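Local structure of beta-lactamase (Nostoc sp., 6NHS) at residues 64-69 / 111-116; 80-85 / 103-108. The protein probably hydrolyses beta-lactam antibiotics as a class D serine beta-lactamase, opening the lactam ring through an acyl-enzyme intermediate. One frame throughout, in Å; residues are numbered along the deposited sequence.

Contact 1: 64-69 / 111-116; sequences TFKIFN and STVWFY. With FMT (formic acid), chain K.
Lys66 on helix 65-76 and Tyr116 on helix 113-123 mark the closest backbone approach, with Lys66 CA and Tyr116 CA 7.1 Å apart. This buried contact joins two sequence signatures of the serine beta-lactamase fold. Ser63 and Lys66 fit the SxxK motif at the helix start. Ser111, Thr112 and Val113 fit the SxV motif of class D enzymes.

The lysine chain runs across one face of the tyrosine ring at about a right angle to the Tyr116 side chain. Lys66 CG lies 3.6 Å from the Tyr116 ring centroid, only 3° off the ring normal, a CH-pi contact. Further out, Lys66 CE is 3.4 Å from Tyr116 CD2. The chain is nearly extended up to CE, then bends at chi4 (73°). Its nitrogen meets a bound formic acid there, probably from the crystallisation liquor, with Lys66 NZ donating to formic acid O2 at 2.6 Å. Ser63 OG also bonds to Lys66 NZ and to the formic acid.

Val113 flanks this site, with its CG2 3.5 Å from formic acid O2. Ser111 directly follows helix 104-110, whose end is a Schellman motif, and its OG bonds to Lys203 NZ, the lysine of the KTG-type motif. This grouping is consistent with the active site of class D enzymes. The Tyr116 hydroxyl bonds to Ser70 OG, one turn on from Lys66 along helix 65-76.

At the ring edge, Thr112 O and Asn69 CG lie in the plane of the Tyr116 ring. The Asn69 amide plane is tilted against that ring. A weak bond closes the contact: Asn69 ND2 donates to Tyr116 O at 3.3 Å, bent to 130° at the hydrogen.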
loop_
_atom_site.group_PDB
_atom_site.type_symbol
_atom_site.label_atom_id
_atom_site.label_comp_id
_atom_site.label_asym_id
_atom_site.label_seq_id
_atom_site.Cartn_x
_atom_site.Cartn_y
_atom_site.Cartn_z
ATOM N N THR A 64 -1.670 3.214 -1.457
ATOM C CA THR A 64 -1.049 1.892 -1.390
ATOM C C THR A 64 -0.315 1.558 -2.678
ATOM O O THR A 64 0.584 0.709 -2.673
ATOM C CB THR A 64 -2.074 0.785 -1.091
ATOM O OG1 THR A 64 -2.989 0.629 -2.188
ATOM C CG2 THR A 64 -2.831 1.095 0.176
ATOM N N PHE A 65 -0.679 2.214 -3.778
ATOM C CA PHE A 65 0.014 2.006 -5.042
ATOM C C PHE A 65 1.460 2.474 -4.982
ATOM O O PHE A 65 2.262 2.070 -5.830
ATOM C CB PHE A 65 -0.735 2.727 -6.166
ATOM C CG PHE A 65 -0.192 2.440 -7.537
ATOM C CD1 PHE A 65 -0.336 1.184 -8.101
ATOM C CD2 PHE A 65 0.462 3.429 -8.258
ATOM C CE1 PHE A 65 0.166 0.909 -9.363
ATOM C CE2 PHE A 65 0.970 3.166 -9.522
ATOM C CZ PHE A 65 0.819 1.900 -10.077
ATOM N N LYS A 66 1.815 3.306 -3.994
ATOM C CA LYS A 66 3.198 3.763 -3.870
ATOM C C LYS A 66 4.166 2.597 -3.708
ATOM O O LYS A 66 5.339 2.715 -4.080
ATOM C CB LYS A 66 3.340 4.730 -2.688
ATOM C CG LYS A 66 2.698 6.095 -2.900
ATOM C CD LYS A 66 3.044 7.039 -1.741
ATOM C CE LYS A 66 2.620 8.477 -2.035
ATOM N NZ LYS A 66 1.150 8.687 -1.960
ATOM N N ILE A 67 3.703 1.471 -3.154
ATOM C CA ILE A 67 4.572 0.300 -3.035
ATOM C C ILE A 67 4.970 -0.203 -4.418
ATOM O O ILE A 67 6.156 -0.388 -4.714
ATOM C CB ILE A 67 3.885 -0.806 -2.213
ATOM C CG1 ILE A 67 3.591 -0.326 -0.785
ATOM C CG2 ILE A 67 4.749 -2.068 -2.202
ATOM C CD1 ILE A 67 2.669 -1.281 -0.004
ATOM N N PHE A 68 3.978 -0.419 -5.286
ATOM C CA PHE A 68 4.249 -0.845 -6.658
ATOM C C PHE A 68 5.028 0.220 -7.423
ATOM O O PHE A 68 6.012 -0.083 -8.107
ATOM C CB PHE A 68 2.930 -1.159 -7.361
ATOM C CG PHE A 68 3.088 -1.592 -8.791
ATOM C CD1 PHE A 68 3.134 -0.657 -9.812
ATOM C CD2 PHE A 68 3.179 -2.936 -9.114
ATOM C CE1 PHE A 68 3.279 -1.055 -11.135
ATOM C CE2 PHE A 68 3.318 -3.340 -10.434
ATOM C CZ PHE A 68 3.374 -2.397 -11.440
ATOM N N ASN A 69 4.595 1.481 -7.318
ATOM C CA ASN A 69 5.239 2.567 -8.056
ATOM C C ASN A 69 6.714 2.700 -7.677
ATOM O O ASN A 69 7.564 2.948 -8.542
ATOM C CB ASN A 69 4.488 3.875 -7.790
ATOM C CG ASN A 69 4.573 4.869 -8.948
ATOM O OD1 ASN A 69 5.329 4.680 -9.902
ATOM N ND2 ASN A 69 3.785 5.944 -8.858
ATOM N N SER A 111 3.157 10.225 2.218
ATOM C CA SER A 111 2.135 10.048 1.182
ATOM C C SER A 111 2.156 11.203 0.181
ATOM O O SER A 111 1.112 11.703 -0.246
ATOM C CB SER A 111 0.739 9.883 1.795
ATOM O OG SER A 111 0.668 8.738 2.624
ATOM N N THR A 112 3.361 11.616 -0.217
ATOM C CA THR A 112 3.547 12.804 -1.052
ATOM C C THR A 112 3.202 12.467 -2.499
ATOM O O THR A 112 4.043 11.972 -3.252
ATOM C CB THR A 112 4.974 13.321 -0.915
ATOM O OG1 THR A 112 5.265 13.493 0.479
ATOM C CG2 THR A 112 5.133 14.665 -1.625
ATOM N N VAL A 113 1.959 12.771 -2.892
ATOM C CA VAL A 113 1.434 12.341 -4.191
ATOM C C VAL A 113 2.248 12.922 -5.347
ATOM O O VAL A 113 2.554 12.219 -6.317
ATOM C CB VAL A 113 -0.055 12.717 -4.317
ATOM C CG1 VAL A 113 -0.567 12.390 -5.723
ATOM C CG2 VAL A 113 -0.887 11.991 -3.252
ATOM N N TRP A 114 2.599 14.212 -5.279
ATOM C CA TRP A 114 3.244 14.832 -6.436
ATOM C C TRP A 114 4.563 14.147 -6.786
ATOM O O TRP A 114 4.903 14.037 -7.967
ATOM C CB TRP A 114 3.454 16.334 -6.209
ATOM C CG TRP A 114 4.488 16.720 -5.167
ATOM C CD1 TRP A 114 4.240 17.172 -3.901
ATOM C CD2 TRP A 114 5.918 16.716 -5.316
ATOM N NE1 TRP A 114 5.424 17.439 -3.251
ATOM C CE2 TRP A 114 6.468 17.166 -4.095
ATOM C CE3 TRP A 114 6.785 16.383 -6.363
ATOM C CZ2 TRP A 114 7.844 17.284 -3.892
ATOM C CZ3 TRP A 114 8.155 16.499 -6.160
ATOM C CH2 TRP A 114 8.670 16.943 -4.933
ATOM N N PHE A 115 5.306 13.678 -5.780
ATOM C CA PHE A 115 6.546 12.943 -6.024
ATOM C C PHE A 115 6.279 11.704 -6.871
ATOM O O PHE A 115 6.966 11.450 -7.869
ATOM C CB PHE A 115 7.178 12.568 -4.675
ATOM C CG PHE A 115 8.542 11.921 -4.775
ATOM C CD1 PHE A 115 8.672 10.553 -4.986
ATOM C CD2 PHE A 115 9.696 12.677 -4.603
ATOM C CE1 PHE A 115 9.929 9.959 -5.060
ATOM C CE2 PHE A 115 10.951 12.087 -4.666
ATOM C CZ PHE A 115 11.068 10.733 -4.892
ATOM N N TYR A 116 5.254 10.937 -6.509
ATOM C CA TYR A 116 4.954 9.714 -7.238
ATOM C C TYR A 116 4.294 9.983 -8.581
ATOM O O TYR A 116 4.368 9.133 -9.474
ATOM C CB TYR A 116 4.092 8.812 -6.360
ATOM C CG TYR A 116 4.937 8.065 -5.360
ATOM C CD1 TYR A 116 5.418 6.801 -5.653
ATOM C CD2 TYR A 116 5.290 8.642 -4.145
ATOM C CE1 TYR A 116 6.203 6.115 -4.758
ATOM C CE2 TYR A 116 6.083 7.964 -3.240
ATOM C CZ TYR A 116 6.533 6.698 -3.554
ATOM O OH TYR A 116 7.315 6.000 -2.665
HETATM C C FMT K . 0.002 8.846 -4.738
HETATM O O1 FMT K . 1.032 8.284 -5.020
HETATM O O2 FMT K . -0.664 8.507 -3.759
#

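Contact 2: 80-85 / 103-108; sequences SNDVAI and NIRQAF. With FMT (formic acid), chain C.
Asp82 holds CG between its backbone N and carbonyl carbon (chi1 55°), and Arg105 folds its otherwise extended chain at chi3 (-71°); together these torsions lay the two side chains alongside each other, pointing the same way. In one of the two conformers modelled for Arg105, the result is an end-on salt bridge to a single oxygen. Arg105 NH2 reaches Asp82 OD2 at 2.6 Å, and Arg105 NH1 reaches Asp82 OD2 at 2.8 Å. The oxygen lies in the guanidinium plane. The carboxylate is turned almost perpendicular to that plane and takes the two nitrogens on its anti side, from opposite faces.

Asn103 is the N-cap of helix 104-110. Its OD1 accepts from Gln106 N at 2.9 Å, in a nearly straight bond (168°). Within the 80-85 loop, Asn81 OD1 accepts from Val83 N at 3.0 Å, an Asx turn. Asp82 O packs 3.4 Å from Asn103 CG.

Two waters fill out the polar contact. One donates to Asn81 O and Ala84 O and accepts from Ile104 N at 2.8 Å, so a backbone N-H of the first helical turn is satisfied through it. The other links Val83 O to Asn103 ND2. Ile104 adds an apolar touch, with its CG2 3.7 Å from Asp82 CA.

Near the protein surface, the contact ties the loop after helix 65-76 to the start of helix 104-110. Arg105 NH2 has a second salt bridge to Asp188 of helix 180-189. Leu185 of that helix touches Asp82, while Ile104 packs inward on Phe115 and Tyr116 of helix 113-123.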
loop_
_atom_site.group_PDB
_atom_site.type_symbol
_atom_site.label_atom_id
_atom_site.label_comp_id
_atom_site.label_asym_id
_atom_site.label_seq_id
_atom_site.Cartn_x
_atom_site.Cartn_y
_atom_site.Cartn_z
ATOM N N SER A 80 17.124 7.212 -8.772
ATOM C CA SER A 80 18.359 6.425 -8.740
ATOM C C SER A 80 18.469 5.556 -7.490
ATOM O O SER A 80 18.989 4.437 -7.562
ATOM C CB SER A 80 19.578 7.345 -8.864
ATOM O OG SER A 80 19.615 8.275 -7.803
ATOM N N ASN A 81 17.995 6.037 -6.347
ATOM C CA ASN A 81 18.085 5.287 -5.091
ATOM C C ASN A 81 17.126 5.937 -4.094
ATOM O O ASN A 81 16.289 6.767 -4.473
ATOM C CB ASN A 81 19.531 5.239 -4.587
ATOM C CG ASN A 81 20.137 6.619 -4.449
ATOM O OD1 ASN A 81 19.491 7.538 -3.953
ATOM N ND2 ASN A 81 21.378 6.778 -4.906
ATOM N N ASP A 82 17.257 5.572 -2.812
ATOM C CA ASP A 82 16.326 5.997 -1.768
ATOM C C ASP A 82 16.563 7.419 -1.269
ATOM O O ASP A 82 15.693 7.962 -0.573
ATOM C CB ASP A 82 16.391 5.038 -0.567
ATOM C CG ASP A 82 17.797 4.885 -0.018
ATOM O OD1 ASP A 82 18.741 4.723 -0.828
ATOM O OD2 ASP A 82 17.959 4.940 1.222
ATOM N N VAL A 83 17.706 8.030 -1.583
ATOM C CA VAL A 83 17.978 9.402 -1.164
ATOM C C VAL A 83 17.938 10.392 -2.319
ATOM O O VAL A 83 18.010 11.607 -2.067
ATOM C CB VAL A 83 19.324 9.518 -0.410
ATOM C CG1 VAL A 83 19.315 8.640 0.863
ATOM C CG2 VAL A 83 20.491 9.156 -1.306
ATOM N N ALA A 84 17.827 9.925 -3.565
ATOM C CA ALA A 84 17.753 10.828 -4.707
ATOM C C ALA A 84 16.593 11.804 -4.530
ATOM O O ALA A 84 15.497 11.425 -4.102
ATOM C CB ALA A 84 17.590 10.031 -6.011
ATOM N N ILE A 85 16.839 13.067 -4.867
ATOM C CA ILE A 85 15.909 14.159 -4.585
ATOM C C ILE A 85 15.076 14.451 -5.823
ATOM O O ILE A 85 15.598 14.488 -6.944
ATOM C CB ILE A 85 16.664 15.428 -4.137
ATOM C CG1 ILE A 85 17.285 15.234 -2.749
ATOM C CG2 ILE A 85 15.729 16.650 -4.134
ATOM C CD1 ILE A 85 18.309 16.314 -2.394
ATOM N N ASN A 103 12.682 12.934 -0.983
ATOM C CA ASN A 103 13.192 11.731 -1.619
ATOM C C ASN A 103 12.119 10.660 -1.481
ATOM O O ASN A 103 11.063 10.892 -0.878
ATOM C CB ASN A 103 14.540 11.302 -1.008
ATOM C CG ASN A 103 14.448 10.958 0.484
ATOM O OD1 ASN A 103 13.511 10.303 0.932
ATOM N ND2 ASN A 103 15.453 11.387 1.254
ATOM N N ILE A 104 12.387 9.470 -2.023
ATOM C CA ILE A 104 11.321 8.477 -2.098
ATOM C C ILE A 104 10.989 7.927 -0.715
ATOM O O ILE A 104 9.835 7.566 -0.448
ATOM C CB ILE A 104 11.682 7.366 -3.110
ATOM C CG1 ILE A 104 10.445 6.536 -3.469
ATOM C CG2 ILE A 104 12.791 6.458 -2.581
ATOM C CD1 ILE A 104 10.696 5.543 -4.599
ATOM N N ARG A 105 11.970 7.868 0.193
ATOM C CA ARG A 105 11.687 7.382 1.540
ATOM C C ARG A 105 10.748 8.328 2.277
ATOM O O ARG A 105 9.788 7.888 2.921
ATOM C CB ARG A 105 12.983 7.198 2.334
ATOM C CG ARG A 105 12.734 6.833 3.804
ATOM C CD ARG A 105 14.026 6.636 4.593
ATOM N NE ARG A 105 14.711 5.410 4.197
ATOM C CZ ARG A 105 15.725 5.362 3.342
ATOM N NH1 ARG A 105 16.195 6.481 2.797
ATOM N NH2 ARG A 105 16.276 4.194 3.039
ATOM N N GLN A 106 11.016 9.635 2.201
ATOM C CA GLN A 106 10.157 10.595 2.879
ATOM C C GLN A 106 8.847 10.803 2.124
ATOM O O GLN A 106 7.805 11.024 2.758
ATOM C CB GLN A 106 10.901 11.923 3.083
ATOM C CG GLN A 106 12.177 11.807 3.952
ATOM C CD GLN A 106 11.899 11.156 5.302
ATOM O OE1 GLN A 106 10.994 11.568 6.031
ATOM N NE2 GLN A 106 12.664 10.121 5.630
ATOM N N ALA A 107 8.868 10.725 0.787
ATOM C CA ALA A 107 7.615 10.793 0.036
ATOM C C ALA A 107 6.710 9.617 0.386
ATOM O O ALA A 107 5.486 9.775 0.508
ATOM C CB ALA A 107 7.895 10.832 -1.468
ATOM N N PHE A 108 7.296 8.428 0.548
ATOM C CA PHE A 108 6.533 7.273 1.012
ATOM C C PHE A 108 5.970 7.523 2.406
ATOM O O PHE A 108 4.778 7.311 2.656
ATOM C CB PHE A 108 7.430 6.034 1.008
ATOM C CG PHE A 108 6.681 4.727 1.119
ATOM C CD1 PHE A 108 6.432 4.154 2.359
ATOM C CD2 PHE A 108 6.240 4.065 -0.022
ATOM C CE1 PHE A 108 5.747 2.946 2.462
ATOM C CE2 PHE A 108 5.550 2.851 0.078
ATOM C CZ PHE A 108 5.309 2.296 1.321
HETATM C C FMT C . 16.401 11.058 -9.434
HETATM O O1 FMT C . 17.319 10.235 -9.521
HETATM O O2 FMT C . 16.531 12.262 -9.166
HETATM O O HOH W 1 14.582 8.997 -3.719
HETATM O O HOH W 2 17.807 12.693 0.342
#

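Along the chain, the segments come in the order 64-69, 80-85, 103-108, 111-116. Contact 2 is therefore nested inside contact 1. Helix 65-76 starts at contact 1, and the loop that follows it reaches 80-85. The chain then makes an excursion with strands 85-86 and 102-103, which pair with each other. Contact 2 closes this inner loop at the start of helix 104-110. That helix leads back inward, and contact 1 closes the outer loop on helix 113-123. The two contacts touch directly. Thr112 N probably bonds to Ala107 O, and Tyr116 OH packs against Phe108 CD2. Contact 1 is buried, while contact 2 lies nearer the surface.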